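Local coordinates for uncharacterized protein (Thermotoga maritima, PDB 1VMJ), which is of unknown function but belongs to the YjbQ (UPF0047) family and may act as a thiamin phosphate synthase, at residues K81-K86 / H104-I109; S61-D66 / T108-E113; R26-I31 / D74-L79. All coordinates share one frame; numbering follows the deposited sequence.

Contact 1: K81-K86 / H104-I109. With NA (sodium ion), chain B.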
loop_
_atom_site.group_PDB
_atom_site.type_symbol
_atom_site.label_atom_id
_atom_site.label_comp_id
_atom_site.label_asym_id
_atom_site.label_seq_id
_atom_site.Cartn_x
_atom_site.Cartn_y
_atom_site.Cartn_z
ATOM N N LYS A 81 16.094 12.198 0.384
ATOM C CA LYS A 81 16.862 11.748 -0.762
ATOM C C LYS A 81 15.959 11.372 -1.920
ATOM O O LYS A 81 16.217 11.745 -3.050
ATOM C CB LYS A 81 17.768 10.590 -0.367
ATOM C CG LYS A 81 18.598 10.060 -1.524
ATOM C CD LYS A 81 19.728 9.141 -1.062
ATOM N N LEU A 82 14.897 10.634 -1.656
ATOM C CA LEU A 82 14.029 10.173 -2.729
ATOM C C LEU A 82 13.106 11.239 -3.273
ATOM O O LEU A 82 12.754 11.197 -4.460
ATOM C CB LEU A 82 13.177 9.016 -2.240
ATOM C CG LEU A 82 13.867 7.731 -1.822
ATOM C CD1 LEU A 82 12.830 6.713 -1.444
ATOM C CD2 LEU A 82 14.751 7.240 -2.925
ATOM N N ALA A 83 12.697 12.177 -2.410
ATOM C CA ALA A 83 11.706 13.194 -2.763
ATOM C C ALA A 83 12.000 14.499 -2.036
ATOM O O ALA A 83 11.296 14.878 -1.113
ATOM C CB ALA A 83 10.322 12.673 -2.411
ATOM N N PRO A 84 13.082 15.178 -2.428
ATOM C CA PRO A 84 13.536 16.374 -1.747
ATOM C C PRO A 84 12.510 17.491 -1.719
ATOM O O PRO A 84 11.857 17.764 -2.702
ATOM C CB PRO A 84 14.779 16.789 -2.530
ATOM C CG PRO A 84 14.689 16.075 -3.781
ATOM C CD PRO A 84 13.988 14.809 -3.515
ATOM N N GLU A 85 12.395 18.130 -0.555
ATOM C CA GLU A 85 11.520 19.268 -0.396
ATOM C C GLU A 85 11.883 20.398 -1.345
ATOM O O GLU A 85 11.007 21.000 -1.974
ATOM C CB GLU A 85 11.612 19.772 1.038
ATOM C CG GLU A 85 10.689 20.933 1.325
ATOM C CD GLU A 85 10.814 21.449 2.749
ATOM O OE1 GLU A 85 11.362 20.739 3.636
ATOM O OE2 GLU A 85 10.323 22.575 2.985
ATOM N N LYS A 86 13.183 20.694 -1.413
ATOM C CA LYS A 86 13.733 21.871 -2.099
ATOM C C LYS A 86 14.730 21.485 -3.191
ATOM O O LYS A 86 15.323 20.399 -3.115
ATOM C CB LYS A 86 14.418 22.795 -1.088
ATOM C CG LYS A 86 13.417 23.454 -0.141
ATOM C CD LYS A 86 14.004 24.449 0.857
ATOM N N HIS A 104 3.530 15.187 -1.262
ATOM C CA HIS A 104 2.696 14.249 -2.020
ATOM C C HIS A 104 3.532 13.045 -2.432
ATOM O O HIS A 104 3.049 11.911 -2.442
ATOM C CB HIS A 104 2.159 14.901 -3.276
ATOM C CG HIS A 104 1.257 16.062 -3.026
ATOM N ND1 HIS A 104 -0.117 15.950 -3.000
ATOM C CD2 HIS A 104 1.532 17.373 -2.836
ATOM C CE1 HIS A 104 -0.645 17.139 -2.782
ATOM N NE2 HIS A 104 0.328 18.018 -2.680
ATOM N N LEU A 105 4.791 13.301 -2.775
ATOM C CA LEU A 105 5.743 12.237 -3.135
ATOM C C LEU A 105 6.182 11.392 -1.931
ATOM O O LEU A 105 6.156 10.168 -1.998
ATOM C CB LEU A 105 6.972 12.828 -3.881
ATOM C CG LEU A 105 6.641 13.704 -5.082
ATOM C CD1 LEU A 105 7.924 14.154 -5.748
ATOM C CD2 LEU A 105 5.708 13.071 -6.061
ATOM N N LYS A 106 6.562 12.045 -0.840
ATOM C CA LYS A 106 6.963 11.352 0.376
ATOM C C LYS A 106 5.847 10.429 0.870
ATOM O O LYS A 106 6.087 9.288 1.258
ATOM C CB LYS A 106 7.372 12.352 1.469
ATOM C CG LYS A 106 8.681 13.066 1.265
ATOM C CD LYS A 106 8.995 13.920 2.487
ATOM C CE LYS A 106 10.423 14.456 2.488
ATOM N NZ LYS A 106 10.624 15.437 1.417
ATOM N N ARG A 107 4.606 10.920 0.852
ATOM C CA ARG A 107 3.495 10.094 1.348
ATOM C C ARG A 107 3.323 8.886 0.456
ATOM O O ARG A 107 2.937 7.819 0.945
ATOM C CB ARG A 107 2.200 10.907 1.503
ATOM C CG ARG A 107 1.125 10.767 0.413
ATOM C CD ARG A 107 0.369 9.471 0.463
ATOM N NE ARG A 107 -0.874 9.475 -0.313
ATOM C CZ ARG A 107 -2.059 9.798 0.168
ATOM N NH1 ARG A 107 -2.223 10.149 1.430
ATOM N NH2 ARG A 107 -3.122 9.751 -0.616
ATOM N N THR A 108 3.587 9.047 -0.840
ATOM C CA THR A 108 3.475 7.944 -1.767
ATOM C C THR A 108 4.438 6.821 -1.385
ATOM O O THR A 108 4.055 5.651 -1.399
ATOM C CB THR A 108 3.679 8.441 -3.195
ATOM O OG1 THR A 108 2.686 9.424 -3.497
ATOM C CG2 THR A 108 3.586 7.295 -4.190
ATOM N N ILE A 109 5.666 7.163 -1.025
ATOM C CA ILE A 109 6.609 6.150 -0.566
ATOM C C ILE A 109 6.113 5.424 0.678
ATOM O O ILE A 109 6.146 4.195 0.732
ATOM C CB ILE A 109 7.975 6.777 -0.282
ATOM C CG1 ILE A 109 8.570 7.347 -1.576
ATOM C CG2 ILE A 109 8.933 5.785 0.358
ATOM C CD1 ILE A 109 8.859 6.323 -2.637
HETATM NA NA NA B . -0.467 19.971 -2.770
HETATM O O HOH W 1 -1.071 21.933 -2.623
HETATM O O HOH W 2 -2.522 19.451 -3.506
HETATM O O HOH W 3 -1.671 19.771 -0.951
#
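Polar bonding between the two segments rests on Lys106, whose ammonium reaches the carbonyl of Ala83, the first residue past helix 69-82 to leave helical backbone angles. The bond from Lys106 NZ to Ala83 O is 2.7 Å long; the donor lies well out along the carbonyl, at a C=O...N angle of 158°, but tilted from its plane by 21°. The lysine chain runs extended from the other helix and bends only at its last torsion (chi4 68°), which turns NZ onto the oxygen. Glu80 and Asp102 both form salt bridges to the same nitrogen. A leucine in place of Lys106 would probably leave the Ala83 carbonyl without this donor and both carboxylates without their shared counter-charge.

The arrangement is a helix C-terminus set against a neighbouring helix, 101-110, within an alpha+beta subunit that assembles with two further copies. Apolar contacts fill the rest: Ala83 CB meets Leu105 CB at 3.7 Å and lies against the start of the lysine chain, with Lys106 CG 4.0 Å from Ala83 CB. Further along, Leu82 and Ile109 cross at about a right angle, CD1 to CD1 at 4.2 Å, where each packs on its own copy in the third subunit.

Near the N-terminal end of helix 101-110 lies the metal site: His104 NE2 binds the sodium ion at 2.1 Å, three waters add to the shell, and His93 and Asn100 complete it.

Contact 2: S61-D66 / T108-E113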
loop_
_atom_site.group_PDB
_atom_site.type_symbol
_atom_site.label_atom_id
_atom_site.label_comp_id
_atom_site.label_asym_id
_atom_site.label_seq_id
_atom_site.Cartn_x
_atom_site.Cartn_y
_atom_site.Cartn_z
ATOM N N SER A 61 0.694 10.224 5.518
ATOM C CA SER A 61 0.668 8.760 5.458
ATOM C C SER A 61 0.182 8.141 6.733
ATOM O O SER A 61 0.315 8.726 7.793
ATOM C CB SER A 61 2.086 8.216 5.227
ATOM O OG SER A 61 2.563 8.591 3.953
ATOM N N VAL A 62 -0.333 6.919 6.617
ATOM C CA VAL A 62 -0.430 5.995 7.746
ATOM C C VAL A 62 0.328 4.723 7.361
ATOM O O VAL A 62 0.151 4.186 6.279
ATOM C CB VAL A 62 -1.857 5.677 8.118
ATOM C CG1 VAL A 62 -1.906 4.622 9.195
ATOM C CG2 VAL A 62 -2.572 6.930 8.596
ATOM N N PHE A 63 1.245 4.291 8.216
ATOM C CA PHE A 63 2.121 3.159 7.922
ATOM C C PHE A 63 2.463 2.469 9.219
ATOM O O PHE A 63 2.212 2.995 10.316
ATOM C CB PHE A 63 3.388 3.596 7.175
ATOM C CG PHE A 63 4.318 4.475 8.007
ATOM C CD1 PHE A 63 4.137 5.847 8.096
ATOM C CD2 PHE A 63 5.358 3.914 8.715
ATOM C CE1 PHE A 63 4.964 6.639 8.903
ATOM C CE2 PHE A 63 6.209 4.695 9.467
ATOM C CZ PHE A 63 5.999 6.059 9.574
ATOM N N ILE A 64 2.993 1.261 9.065
ATOM C CA ILE A 64 3.449 0.453 10.183
ATOM C C ILE A 64 4.951 0.239 10.096
ATOM O O ILE A 64 5.469 -0.216 9.068
ATOM C CB ILE A 64 2.724 -0.899 10.258
ATOM C CG1 ILE A 64 1.309 -0.674 10.818
ATOM C CG2 ILE A 64 3.459 -1.874 11.154
ATOM C CD1 ILE A 64 0.333 -1.771 10.595
ATOM N N ASN A 65 5.658 0.544 11.185
ATOM C CA ASN A 65 7.066 0.199 11.263
ATOM C C ASN A 65 7.540 0.306 12.702
ATOM O O ASN A 65 6.738 0.241 13.590
ATOM C CB ASN A 65 7.900 1.016 10.255
ATOM C CG ASN A 65 9.030 0.175 9.664
ATOM O OD1 ASN A 65 9.997 -0.125 10.371
ATOM N ND2 ASN A 65 8.844 -0.330 8.437
ATOM N N ASP A 66 8.836 0.456 12.929
ATOM C CA ASP A 66 9.384 0.445 14.290
ATOM C C ASP A 66 9.237 1.795 14.964
ATOM O O ASP A 66 9.403 2.829 14.325
ATOM C CB ASP A 66 10.887 0.134 14.207
ATOM C CG ASP A 66 11.455 -0.502 15.480
ATOM O OD1 ASP A 66 10.755 -0.723 16.494
ATOM O OD2 ASP A 66 12.667 -0.805 15.428
ATOM N N THR A 108 3.587 9.047 -0.840
ATOM C CA THR A 108 3.475 7.944 -1.767
ATOM C C THR A 108 4.438 6.821 -1.385
ATOM O O THR A 108 4.055 5.651 -1.399
ATOM C CB THR A 108 3.679 8.441 -3.195
ATOM O OG1 THR A 108 2.686 9.424 -3.497
ATOM C CG2 THR A 108 3.586 7.295 -4.190
ATOM N N ILE A 109 5.666 7.163 -1.025
ATOM C CA ILE A 109 6.609 6.150 -0.566
ATOM C C ILE A 109 6.113 5.424 0.678
ATOM O O ILE A 109 6.146 4.195 0.732
ATOM C CB ILE A 109 7.975 6.777 -0.282
ATOM C CG1 ILE A 109 8.570 7.347 -1.576
ATOM C CG2 ILE A 109 8.933 5.785 0.358
ATOM C CD1 ILE A 109 8.859 6.323 -2.637
ATOM N N MET A 110 5.669 6.163 1.683
ATOM C CA MET A 110 5.320 5.541 2.962
ATOM C C MET A 110 3.966 4.837 2.898
ATOM O O MET A 110 3.706 3.885 3.661
ATOM C CB MET A 110 5.329 6.565 4.090
ATOM C CG MET A 110 6.648 7.220 4.386
ATOM S SD MET A 110 8.002 6.111 4.678
ATOM C CE MET A 110 7.405 5.266 6.099
ATOM N N GLY A 111 3.106 5.320 2.008
ATOM C CA GLY A 111 1.776 4.784 1.826
ATOM C C GLY A 111 0.671 5.610 2.449
ATOM O O GLY A 111 0.842 6.310 3.436
ATOM N N ARG A 112 -0.513 5.457 1.895
ATOM C CA ARG A 112 -1.694 6.120 2.397
ATOM C C ARG A 112 -2.341 5.476 3.619
ATOM O O ARG A 112 -2.910 6.163 4.447
ATOM C CB ARG A 112 -2.730 6.175 1.262
ATOM C CG ARG A 112 -4.124 6.611 1.706
ATOM C CD ARG A 112 -5.079 6.620 0.540
ATOM N NE ARG A 112 -6.421 7.007 0.903
ATOM C CZ ARG A 112 -7.371 6.156 1.252
ATOM N NH1 ARG A 112 -7.131 4.860 1.311
ATOM N NH2 ARG A 112 -8.596 6.608 1.476
ATOM N N GLU A 113 -2.312 4.144 3.667
ATOM C CA GLU A 113 -3.193 3.389 4.541
ATOM C C GLU A 113 -2.504 2.135 5.063
ATOM O O GLU A 113 -1.508 1.670 4.504
ATOM C CB GLU A 113 -4.500 3.030 3.822
ATOM C CG GLU A 113 -4.324 1.884 2.842
ATOM C CD GLU A 113 -4.875 2.030 1.396
ATOM O OE1 GLU A 113 -5.035 3.127 0.811
ATOM O OE2 GLU A 113 -5.105 0.951 0.801
HETATM O O HOH W 4 1.408 2.554 4.421
#
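Over the centre of one face of the Phe63 ring sits the terminal methyl of Met110, its CE 3.5 Å from the ring centroid and only 9° off the normal, a CH-pi contact. Met110 SD stands farther out above the same face, 5.1 Å from the Phe63 centroid. Two successive bends in the methionine chain carry its methyl back over the phenyl, while the ring of Phe132 meets Phe63 with its plane only slightly inclined. The other flat pair lies within one segment: Glu113 meets the edge of the Arg112 guanidinium in its plane, and Arg112 NH1 makes a salt bridge to Glu113 OE1 at 2.8 Å, approaching from above the carboxylate plane by 53°. Arg112 also forms a salt bridge to Glu129 of the second subunit.

Backbone links are looser. Val62 N points a weak bond at Arg112 O, 3.5 Å away, and a water lies 2.8 Å from Val62 O and equally 2.8 Å from Met110 O. Gly111 takes a positive phi that would press a side chain against the preceding carbonyl. The Met110–Phe63 pair is a Met-aromatic contact at a helix end, where helix 101-110 packs on strand 60-65 before the chain turns into strand 113-119.

Contact 3: R26-I31 / D74-L79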
loop_
_atom_site.group_PDB
_atom_site.type_symbol
_atom_site.label_atom_id
_atom_site.label_comp_id
_atom_site.label_asym_id
_atom_site.label_seq_id
_atom_site.Cartn_x
_atom_site.Cartn_y
_atom_site.Cartn_z
ATOM N N ARG A 26 5.677 21.017 13.574
ATOM C CA ARG A 26 6.588 21.224 12.459
ATOM C C ARG A 26 6.027 20.632 11.171
ATOM O O ARG A 26 5.019 19.942 11.154
ATOM C CB ARG A 26 7.934 20.585 12.781
ATOM C CG ARG A 26 8.501 21.013 14.150
ATOM C CD ARG A 26 9.918 20.504 14.407
ATOM N NE ARG A 26 10.521 21.111 15.602
ATOM C CZ ARG A 26 10.339 20.702 16.864
ATOM N NH1 ARG A 26 9.552 19.667 17.144
ATOM N NH2 ARG A 26 10.946 21.338 17.862
ATOM N N ARG A 27 6.716 20.891 10.079
ATOM C CA ARG A 27 6.278 20.445 8.763
ATOM C C ARG A 27 6.160 18.919 8.656
ATOM O O ARG A 27 5.205 18.402 8.051
ATOM C CB ARG A 27 7.266 20.943 7.695
ATOM C CG ARG A 27 6.834 20.695 6.271
ATOM C CD ARG A 27 7.912 21.135 5.328
ATOM N NE ARG A 27 7.632 20.774 3.943
ATOM C CZ ARG A 27 7.117 21.601 3.048
ATOM N NH1 ARG A 27 6.812 22.847 3.378
ATOM N NH2 ARG A 27 6.917 21.183 1.800
ATOM N N ARG A 28 7.186 18.242 9.173
ATOM C CA ARG A 28 7.240 16.791 9.122
ATOM C C ARG A 28 7.366 16.219 10.534
ATOM O O ARG A 28 8.112 16.754 11.363
ATOM C CB ARG A 28 8.408 16.304 8.265
ATOM C CG ARG A 28 8.364 16.792 6.821
ATOM C CD ARG A 28 9.230 15.973 5.880
ATOM N NE ARG A 28 10.639 16.314 6.013
ATOM C CZ ARG A 28 11.215 17.372 5.435
ATOM N NH1 ARG A 28 10.511 18.200 4.685
ATOM N NH2 ARG A 28 12.505 17.612 5.624
ATOM N N GLU A 29 6.678 15.108 10.769
ATOM C CA GLU A 29 6.654 14.439 12.066
ATOM C C GLU A 29 6.091 13.039 11.927
ATOM O O GLU A 29 5.214 12.834 11.111
ATOM C CB GLU A 29 5.806 15.231 13.075
ATOM C CG GLU A 29 5.902 14.652 14.492
ATOM C CD GLU A 29 5.164 15.449 15.564
ATOM O OE1 GLU A 29 4.638 16.544 15.264
ATOM O OE2 GLU A 29 5.139 14.952 16.727
ATOM N N PHE A 30 6.621 12.085 12.698
ATOM C CA PHE A 30 6.006 10.770 12.838
ATOM C C PHE A 30 5.365 10.699 14.214
ATOM O O PHE A 30 6.013 11.036 15.220
ATOM C CB PHE A 30 7.035 9.660 12.682
ATOM C CG PHE A 30 7.746 9.680 11.358
ATOM C CD1 PHE A 30 7.076 9.390 10.186
ATOM C CD2 PHE A 30 9.105 9.979 11.286
ATOM C CE1 PHE A 30 7.740 9.404 8.969
ATOM C CE2 PHE A 30 9.769 10.001 10.065
ATOM C CZ PHE A 30 9.093 9.711 8.916
ATOM N N ILE A 31 4.121 10.268 14.261
ATOM C CA ILE A 31 3.390 10.149 15.516
ATOM C C ILE A 31 2.883 8.726 15.688
ATOM O O ILE A 31 2.192 8.224 14.826
ATOM C CB ILE A 31 2.215 11.136 15.561
ATOM C CG1 ILE A 31 2.743 12.570 15.463
ATOM C CG2 ILE A 31 1.392 10.946 16.852
ATOM C CD1 ILE A 31 1.683 13.608 15.419
ATOM N N ASP A 74 16.418 7.893 10.111
ATOM C CA ASP A 74 16.760 7.294 8.826
ATOM C C ASP A 74 15.661 7.489 7.779
ATOM O O ASP A 74 15.958 7.797 6.635
ATOM C CB ASP A 74 17.045 5.797 8.993
ATOM C CG ASP A 74 18.248 5.515 9.897
ATOM O OD1 ASP A 74 19.150 6.385 9.991
ATOM O OD2 ASP A 74 18.298 4.436 10.508
ATOM N N PHE A 75 14.394 7.358 8.164
ATOM C CA PHE A 75 13.296 7.607 7.219
ATOM C C PHE A 75 13.321 9.068 6.739
ATOM O O PHE A 75 13.105 9.345 5.570
ATOM C CB PHE A 75 11.912 7.274 7.827
ATOM C CG PHE A 75 11.518 5.836 7.699
ATOM C CD1 PHE A 75 11.280 5.273 6.466
ATOM C CD2 PHE A 75 11.314 5.069 8.826
ATOM C CE1 PHE A 75 10.867 3.943 6.371
ATOM C CE2 PHE A 75 10.918 3.750 8.724
ATOM C CZ PHE A 75 10.697 3.195 7.507
ATOM N N GLU A 76 13.544 10.001 7.653
ATOM C CA GLU A 76 13.619 11.421 7.284
ATOM C C GLU A 76 14.689 11.656 6.229
ATOM O O GLU A 76 14.450 12.300 5.185
ATOM C CB GLU A 76 13.858 12.280 8.534
ATOM C CG GLU A 76 14.420 13.670 8.273
ATOM C CD GLU A 76 13.468 14.639 7.595
ATOM O OE1 GLU A 76 12.245 14.419 7.588
ATOM O OE2 GLU A 76 13.965 15.668 7.079
ATOM N N VAL A 77 15.875 11.139 6.495
ATOM C CA VAL A 77 17.003 11.295 5.568
ATOM C C VAL A 77 16.695 10.633 4.210
ATOM O O VAL A 77 16.949 11.189 3.154
ATOM C CB VAL A 77 18.299 10.697 6.172
ATOM C CG1 VAL A 77 19.398 10.625 5.130
ATOM C CG2 VAL A 77 18.725 11.513 7.394
ATOM N N TRP A 78 16.127 9.435 4.260
ATOM C CA TRP A 78 15.826 8.664 3.045
ATOM C C TRP A 78 14.752 9.298 2.191
ATOM O O TRP A 78 14.891 9.390 0.984
ATOM C CB TRP A 78 15.393 7.288 3.489
ATOM C CG TRP A 78 15.098 6.310 2.451
ATOM C CD1 TRP A 78 15.965 5.818 1.528
ATOM C CD2 TRP A 78 13.874 5.600 2.271
ATOM N NE1 TRP A 78 15.347 4.842 0.767
ATOM C CE2 TRP A 78 14.067 4.695 1.214
ATOM C CE3 TRP A 78 12.622 5.636 2.908
ATOM C CZ2 TRP A 78 13.061 3.840 0.775
ATOM C CZ3 TRP A 78 11.615 4.771 2.460
ATOM C CH2 TRP A 78 11.843 3.896 1.409
ATOM N N LEU A 79 13.704 9.786 2.824
ATOM C CA LEU A 79 12.634 10.422 2.104
ATOM C C LEU A 79 13.084 11.726 1.497
ATOM O O LEU A 79 12.598 12.111 0.432
ATOM C CB LEU A 79 11.430 10.664 3.019
ATOM C CG LEU A 79 10.678 9.413 3.474
ATOM C CD1 LEU A 79 9.733 9.688 4.652
ATOM C CD2 LEU A 79 9.906 8.827 2.280
#
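Where Arg28 and Phe30 face Glu76 and Phe75, strand 29-31 and helix 74-79 lie with their axes 10.5 Å apart at closest approach and their directions at 138°, so the helix runs obliquely back against the strand. The backbones keep their distance: Arg28 CA and Glu76 CA, the nearest pair, are still 8.5 Å apart, and side chains alone bridge the gap. This is helix-on-sheet packing at the margin of a three-stranded antiparallel sheet, in which 29-32 is an outer strand within this chain, beside 130-135.

The polar half is a bidentate salt bridge taken side-on. Arg28 NE bonds Glu76 OE1 at 2.9 Å and Arg28 NH2 bonds Glu76 OE2 at 2.8 Å, both nearly straight, each Glu76 oxygen accepting through its syn lone pair. Guanidinium and carboxylate are only 8° from coplanar, so two parallel bonds fix the rotation of each group against the other. The glutamate gets there because its CG is anti to the backbone N (chi1 160°) and the chain then folds at the next torsion, bringing the carboxylate closer to the strand than its root suggests. Arg28 is bent near its end, and its remaining nitrogen, NH1, forms a salt bridge to Glu85, so one guanidinium joins two acidic residues.

The apolar half lies alongside. In one of its two conformers, and so with less certainty, Phe30 directs the far end of its ring at the helix, crossing Phe75 at about a right angle. Phe75 offers only its root, since its own ring leads away to pack on Met110 and on Leu105 of the third subunit. Phe30 CZ lies 3.9 Å from Phe75 CB, and the edge of the same ring meets the helix again with CZ 4.3 Å from Leu79 CD1.

Overall arrangement
Followed from the N terminus, the three contacts overlap along the chain. Contact 3 opens first, at 26-31, and closes on helix 69-82 after a loop of 42 residues. Contact 2 opens within that loop, on strand 60-65, and closes beyond it at the end of helix 101-110, so the two cross. Contact 1 opens only after contact 3 has closed; it opens inside the span of contact 2 and ends on the same stretch, sharing Thr108 and Ile109. Helix 69-82 thus serves contacts 3 and 1, and helix 101-110 serves 1 and 2. Together they tie both helices to the three-stranded sheet; contacts 2 and 3 meet where Phe63 touches Phe30, and contacts 1 and 3 where Ile109 packs on Trp78 and Leu79.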